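Local coordinates for protein putative dimetal phosphatase (Danio rerio, PDB 2NXF) that probably hydrolyses ADP-ribose and CDP-alcohols such as CDP-choline as a dimetal-dependent diphosphatase of the calcineurin-like phosphoesterase family, at residues 3-15 with 295-308. Sequence-based numbering, arbitrary orientation.
Sequences DPVFTFGLIADVQ and AFATAYLYEDRMVM. With ZN (zinc ion), chain B; PO4 (phosphate ion), chain F.
Phe8 lays its ring over Ala299, its antiparallel partner: CB of Ala299 sits 3.8 Å from the ring centroid, a CH-pi contact off-centre over the ring. The ring gets there because CG stands between the backbone N and the carbonyl carbon (chi1 62°), swinging it back across the neighbouring strand, where CE2 also meets CD1 of Leu301 at 4.0 Å. With an alanine here, the Ala299 methyl would probably face a gap and Leu301 CD1 lose one of its aromatic neighbours. Farther along this face, Leu10 CD1 touches the selenium of selenomethionine Met308, the two side chains roughly perpendicular. On the other face Thr7 and Tyr300 run side by side, Thr7 CG2 lying 3.6 Å from Tyr300 CE1. Paired backbone bonds join Phe8 to Ala299 and Leu10 to Ala297; at the start of strand 6-11 Val5 and Phe6 both face Leu301, a classic beta bulge, with Val5 N 2.6 Å from Leu301 O and the bond from Phe6 N weak. Pro4 CB rests on one face of the Tyr302 ring, whose opposite face carries Arg305 NH2. After strand 6-11 the chain runs on to Asp13 and Gln15, which bind zinc with Asp60 and His267. Strand 6-11 lies inside a six-stranded mixed sheet, between 54-57 and 295-301; helix 35-49 packs on Ile11, Phe296 and Thr298, while Phe8 and Leu10 meet strand 222-227 of the other mixed sheet, as in the two-sheet calcineurin-like phosphoesterase fold.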
loop_
_atom_site.group_PDB
_atom_site.type_symbol
_atom_site.label_atom_id
_atom_site.label_comp_id
_atom_site.label_asym_id
_atom_site.label_seq_id
_atom_site.Cartn_x
_atom_site.Cartn_y
_atom_site.Cartn_z
ATOM N N ASP A 3 7.308 -0.758 -27.276
ATOM C CA ASP A 3 8.533 -0.981 -26.428
ATOM C C ASP A 3 8.500 -0.192 -25.097
ATOM O O ASP A 3 8.606 1.043 -25.120
ATOM C CB ASP A 3 9.775 -0.600 -27.241
ATOM C CG ASP A 3 11.081 -0.793 -26.461
ATOM O OD1 ASP A 3 11.111 -1.570 -25.478
ATOM O OD2 ASP A 3 12.088 -0.164 -26.839
ATOM N N PRO A 4 8.398 -0.894 -23.935
ATOM C CA PRO A 4 8.186 -0.167 -22.660
ATOM C C PRO A 4 9.407 0.591 -22.138
ATOM O O PRO A 4 10.545 0.144 -22.323
ATOM C CB PRO A 4 7.776 -1.264 -21.665
ATOM C CG PRO A 4 8.236 -2.534 -22.232
ATOM C CD PRO A 4 8.460 -2.357 -23.725
ATOM N N VAL A 5 9.152 1.748 -21.531
ATOM C CA VAL A 5 10.188 2.553 -20.899
ATOM C C VAL A 5 10.639 1.889 -19.594
ATOM O O VAL A 5 11.818 1.965 -19.224
ATOM C CB VAL A 5 9.677 3.992 -20.606
ATOM C CG1 VAL A 5 10.736 4.824 -19.891
ATOM C CG2 VAL A 5 9.256 4.683 -21.896
ATOM N N PHE A 6 9.696 1.259 -18.890
ATOM C CA PHE A 6 9.973 0.685 -17.584
ATOM C C PHE A 6 8.942 -0.393 -17.283
ATOM O O PHE A 6 7.789 -0.277 -17.691
ATOM C CB PHE A 6 9.904 1.786 -16.510
ATOM C CG PHE A 6 10.487 1.389 -15.172
ATOM C CD1 PHE A 6 11.872 1.257 -15.004
ATOM C CD2 PHE A 6 9.657 1.186 -14.072
ATOM C CE1 PHE A 6 12.397 0.903 -13.735
ATOM C CE2 PHE A 6 10.177 0.830 -12.816
ATOM C CZ PHE A 6 11.553 0.689 -12.659
ATOM N N THR A 7 9.363 -1.423 -16.554
ATOM C CA THR A 7 8.513 -2.593 -16.283
ATOM C C THR A 7 8.703 -2.970 -14.819
ATOM O O THR A 7 9.833 -3.101 -14.357
ATOM C CB THR A 7 8.944 -3.800 -17.171
ATOM O OG1 THR A 7 8.815 -3.477 -18.569
ATOM C CG2 THR A 7 8.101 -5.023 -16.854
ATOM N N PHE A 8 7.607 -3.124 -14.069
ATOM C CA PHE A 8 7.750 -3.435 -12.636
ATOM C C PHE A 8 6.658 -4.375 -12.151
ATOM O O PHE A 8 5.550 -4.338 -12.666
ATOM C CB PHE A 8 7.825 -2.175 -11.773
ATOM C CG PHE A 8 6.591 -1.298 -11.823
ATOM C CD1 PHE A 8 5.671 -1.292 -10.774
ATOM C CD2 PHE A 8 6.382 -0.444 -12.913
ATOM C CE1 PHE A 8 4.554 -0.456 -10.813
ATOM C CE2 PHE A 8 5.263 0.382 -12.977
ATOM C CZ PHE A 8 4.353 0.375 -11.932
ATOM N N GLY A 9 6.992 -5.223 -11.184
ATOM C CA GLY A 9 5.979 -6.096 -10.557
ATOM C C GLY A 9 5.175 -5.373 -9.480
ATOM O O GLY A 9 5.666 -4.434 -8.867
ATOM N N LEU A 10 3.940 -5.824 -9.239
ATOM C CA LEU A 10 3.064 -5.277 -8.183
ATOM C C LEU A 10 2.378 -6.405 -7.437
ATOM O O LEU A 10 1.882 -7.341 -8.062
ATOM C CB LEU A 10 1.940 -4.440 -8.812
ATOM C CG LEU A 10 2.343 -3.114 -9.411
ATOM C CD1 LEU A 10 1.244 -2.608 -10.352
ATOM C CD2 LEU A 10 2.612 -2.120 -8.274
ATOM N N ILE A 11 2.302 -6.285 -6.110
ATOM C CA ILE A 11 1.611 -7.314 -5.316
ATOM C C ILE A 11 1.173 -6.655 -4.005
ATOM O O ILE A 11 1.798 -5.689 -3.565
ATOM C CB ILE A 11 2.518 -8.547 -5.073
ATOM C CG1 ILE A 11 1.688 -9.794 -4.702
ATOM C CG2 ILE A 11 3.647 -8.225 -4.067
ATOM C CD1 ILE A 11 2.485 -11.131 -4.834
ATOM N N ALA A 12 0.079 -7.148 -3.424
ATOM C CA ALA A 12 -0.448 -6.551 -2.185
ATOM C C ALA A 12 -0.841 -7.623 -1.180
ATOM O O ALA A 12 -1.361 -8.676 -1.559
ATOM C CB ALA A 12 -1.670 -5.687 -2.498
ATOM N N ASP A 13 -0.596 -7.321 0.092
ATOM C CA ASP A 13 -1.253 -8.037 1.219
ATOM C C ASP A 13 -0.949 -9.533 1.181
ATOM O O ASP A 13 -1.866 -10.373 1.254
ATOM C CB ASP A 13 -2.773 -7.755 1.259
ATOM C CG ASP A 13 -3.076 -6.283 1.574
ATOM O OD1 ASP A 13 -3.286 -5.969 2.739
ATOM O OD2 ASP A 13 -3.012 -5.441 0.662
ATOM N N VAL A 14 0.339 -9.856 1.058
ATOM C CA VAL A 14 0.794 -11.260 1.147
ATOM C C VAL A 14 0.358 -11.832 2.518
ATOM O O VAL A 14 -0.271 -12.892 2.602
ATOM C CB VAL A 14 2.325 -11.368 0.942
ATOM C CG1 VAL A 14 2.811 -12.820 1.158
ATOM C CG2 VAL A 14 2.737 -10.866 -0.457
ATOM N N GLN A 15 0.679 -11.097 3.585
ATOM C CA GLN A 15 0.224 -11.426 4.947
ATOM C C GLN A 15 0.560 -12.856 5.360
ATOM O O GLN A 15 -0.256 -13.551 5.959
ATOM C CB GLN A 15 -1.277 -11.110 5.144
ATOM C CG GLN A 15 -1.437 -9.777 5.844
ATOM C CD GLN A 15 -2.821 -9.190 5.754
ATOM O OE1 GLN A 15 -3.105 -8.369 4.867
ATOM N NE2 GLN A 15 -3.687 -9.591 6.670
ATOM N N ALA A 295 -3.158 -13.486 -7.347
ATOM C CA ALA A 295 -3.341 -12.022 -7.283
ATOM C C ALA A 295 -2.018 -11.298 -7.316
ATOM O O ALA A 295 -1.385 -11.086 -6.282
ATOM C CB ALA A 295 -4.118 -11.617 -6.013
ATOM N N PHE A 296 -1.580 -10.933 -8.513
ATOM C CA PHE A 296 -0.454 -10.037 -8.640
ATOM C C PHE A 296 -0.505 -9.453 -10.040
ATOM O O PHE A 296 -1.376 -9.805 -10.843
ATOM C CB PHE A 296 0.897 -10.746 -8.365
ATOM C CG PHE A 296 1.396 -11.603 -9.511
ATOM C CD1 PHE A 296 2.411 -11.147 -10.366
ATOM C CD2 PHE A 296 0.871 -12.873 -9.723
ATOM C CE1 PHE A 296 2.877 -11.950 -11.436
ATOM C CE2 PHE A 296 1.345 -13.694 -10.781
ATOM C CZ PHE A 296 2.339 -13.225 -11.638
ATOM N N ALA A 297 0.403 -8.532 -10.325
ATOM C CA ALA A 297 0.431 -7.952 -11.659
ATOM C C ALA A 297 1.850 -7.581 -12.076
ATOM O O ALA A 297 2.779 -7.552 -11.240
ATOM C CB ALA A 297 -0.473 -6.715 -11.691
ATOM N N THR A 298 1.983 -7.238 -13.345
ATOM C CA THR A 298 3.174 -6.587 -13.869
ATOM C C THR A 298 2.697 -5.362 -14.634
ATOM O O THR A 298 1.761 -5.456 -15.434
ATOM C CB THR A 298 3.958 -7.511 -14.810
ATOM O OG1 THR A 298 4.244 -8.738 -14.121
ATOM C CG2 THR A 298 5.270 -6.847 -15.246
ATOM N N ALA A 299 3.348 -4.230 -14.395
ATOM C CA ALA A 299 2.972 -2.999 -15.065
ATOM C C ALA A 299 4.046 -2.604 -16.054
ATOM O O ALA A 299 5.247 -2.725 -15.776
ATOM C CB ALA A 299 2.734 -1.881 -14.054
ATOM N N TYR A 300 3.586 -2.136 -17.207
ATOM C CA TYR A 300 4.447 -1.700 -18.288
ATOM C C TYR A 300 4.153 -0.227 -18.577
ATOM O O TYR A 300 3.037 0.119 -18.943
ATOM C CB TYR A 300 4.174 -2.549 -19.539
ATOM C CG TYR A 300 4.490 -4.021 -19.361
ATOM C CD1 TYR A 300 5.707 -4.534 -19.803
ATOM C CD2 TYR A 300 3.583 -4.890 -18.754
ATOM C CE1 TYR A 300 6.024 -5.875 -19.647
ATOM C CE2 TYR A 300 3.888 -6.253 -18.595
ATOM C CZ TYR A 300 5.126 -6.722 -19.045
ATOM O OH TYR A 300 5.464 -8.052 -18.909
ATOM N N LEU A 301 5.168 0.625 -18.415
ATOM C CA LEU A 301 5.059 2.038 -18.721
ATOM C C LEU A 301 5.625 2.271 -20.113
ATOM O O LEU A 301 6.812 2.051 -20.354
ATOM C CB LEU A 301 5.820 2.880 -17.686
ATOM C CG LEU A 301 5.272 2.819 -16.257
ATOM C CD1 LEU A 301 6.267 3.468 -15.289
ATOM C CD2 LEU A 301 3.894 3.493 -16.168
ATOM N N TYR A 302 4.753 2.679 -21.033
ATOM C CA TYR A 302 5.165 3.075 -22.369
ATOM C C TYR A 302 5.167 4.597 -22.465
ATOM O O TYR A 302 4.801 5.290 -21.505
ATOM C CB TYR A 302 4.224 2.488 -23.426
ATOM C CG TYR A 302 4.189 0.984 -23.454
ATOM C CD1 TYR A 302 5.042 0.267 -24.301
ATOM C CD2 TYR A 302 3.293 0.276 -22.648
ATOM C CE1 TYR A 302 5.009 -1.119 -24.336
ATOM C CE2 TYR A 302 3.253 -1.104 -22.678
ATOM C CZ TYR A 302 4.111 -1.789 -23.523
ATOM O OH TYR A 302 4.069 -3.162 -23.548
ATOM N N GLU A 303 5.550 5.114 -23.628
ATOM C CA GLU A 303 5.559 6.553 -23.816
ATOM C C GLU A 303 4.152 7.150 -23.894
ATOM O O GLU A 303 3.975 8.331 -23.605
ATOM C CB GLU A 303 6.433 6.943 -25.019
ATOM C CG GLU A 303 7.860 6.435 -24.841
ATOM C CD GLU A 303 8.859 7.005 -25.818
ATOM O OE1 GLU A 303 8.523 7.160 -27.010
ATOM O OE2 GLU A 303 9.999 7.279 -25.379
ATOM N N ASP A 304 3.152 6.328 -24.231
ATOM C CA ASP A 304 1.791 6.824 -24.438
ATOM C C ASP A 304 0.706 6.210 -23.547
ATOM O O ASP A 304 -0.430 6.697 -23.531
ATOM C CB ASP A 304 1.398 6.675 -25.914
ATOM C CG ASP A 304 1.217 5.224 -26.341
ATOM O OD1 ASP A 304 1.874 4.312 -25.788
ATOM O OD2 ASP A 304 0.406 5.000 -27.259
ATOM N N ARG A 305 1.057 5.158 -22.805
ATOM C CA ARG A 305 0.095 4.427 -21.985
ATOM C C ARG A 305 0.812 3.576 -20.957
ATOM O O ARG A 305 2.000 3.283 -21.102
ATOM C CB ARG A 305 -0.765 3.516 -22.859
ATOM C CG ARG A 305 -0.012 2.316 -23.416
ATOM C CD ARG A 305 -0.641 1.805 -24.687
ATOM N NE ARG A 305 -0.058 0.520 -25.075
ATOM C CZ ARG A 305 1.084 0.376 -25.745
ATOM N NH1 ARG A 305 1.796 1.433 -26.118
ATOM N NH2 ARG A 305 1.510 -0.847 -26.058
HETATM N N MSE A 306 0.073 3.187 -19.921
HETATM C CA MSE A 306 0.534 2.178 -18.987
HETATM C C MSE A 306 -0.386 0.979 -19.136
HETATM O O MSE A 306 -1.612 1.135 -19.211
HETATM C CB MSE A 306 0.477 2.689 -17.551
HETATM C CG MSE A 306 0.694 1.606 -16.538
HETATM SE SE MSE A 306 0.636 2.267 -14.714
HETATM C CE MSE A 306 -0.488 0.884 -13.999
ATOM N N VAL A 307 0.206 -0.206 -19.204
ATOM C CA VAL A 307 -0.578 -1.445 -19.288
ATOM C C VAL A 307 -0.267 -2.294 -18.069
ATOM O O VAL A 307 0.895 -2.530 -17.759
ATOM C CB VAL A 307 -0.254 -2.244 -20.562
ATOM C CG1 VAL A 307 -1.050 -3.547 -20.566
ATOM C CG2 VAL A 307 -0.534 -1.409 -21.816
HETATM N N MSE A 308 -1.301 -2.710 -17.339
HETATM C CA MSE A 308 -1.085 -3.559 -16.185
HETATM C C MSE A 308 -1.647 -4.921 -16.545
HETATM O O MSE A 308 -2.824 -5.022 -16.908
HETATM C CB MSE A 308 -1.799 -3.010 -14.951
HETATM C CG MSE A 308 -1.563 -3.875 -13.696
HETATM SE SE MSE A 308 -2.377 -3.173 -12.077
HETATM C CE MSE A 308 -4.211 -3.706 -12.430
HETATM ZN ZN ZN B . -4.119 -6.699 4.483
HETATM P P PO4 F . -6.169 -6.230 7.061
HETATM O O1 PO4 F . -7.514 -6.071 6.389
HETATM O O2 PO4 F . -6.359 -6.902 8.407
HETATM O O3 PO4 F . -5.257 -7.170 6.295
HETATM O O4 PO4 F . -5.475 -4.909 7.193
HETATM O O HOH W 1 6.781 3.382 -25.604
HETATM O O HOH W 2 -1.730 -8.534 -5.143
HETATM O O HOH W 3 -5.323 -4.929 4.593
#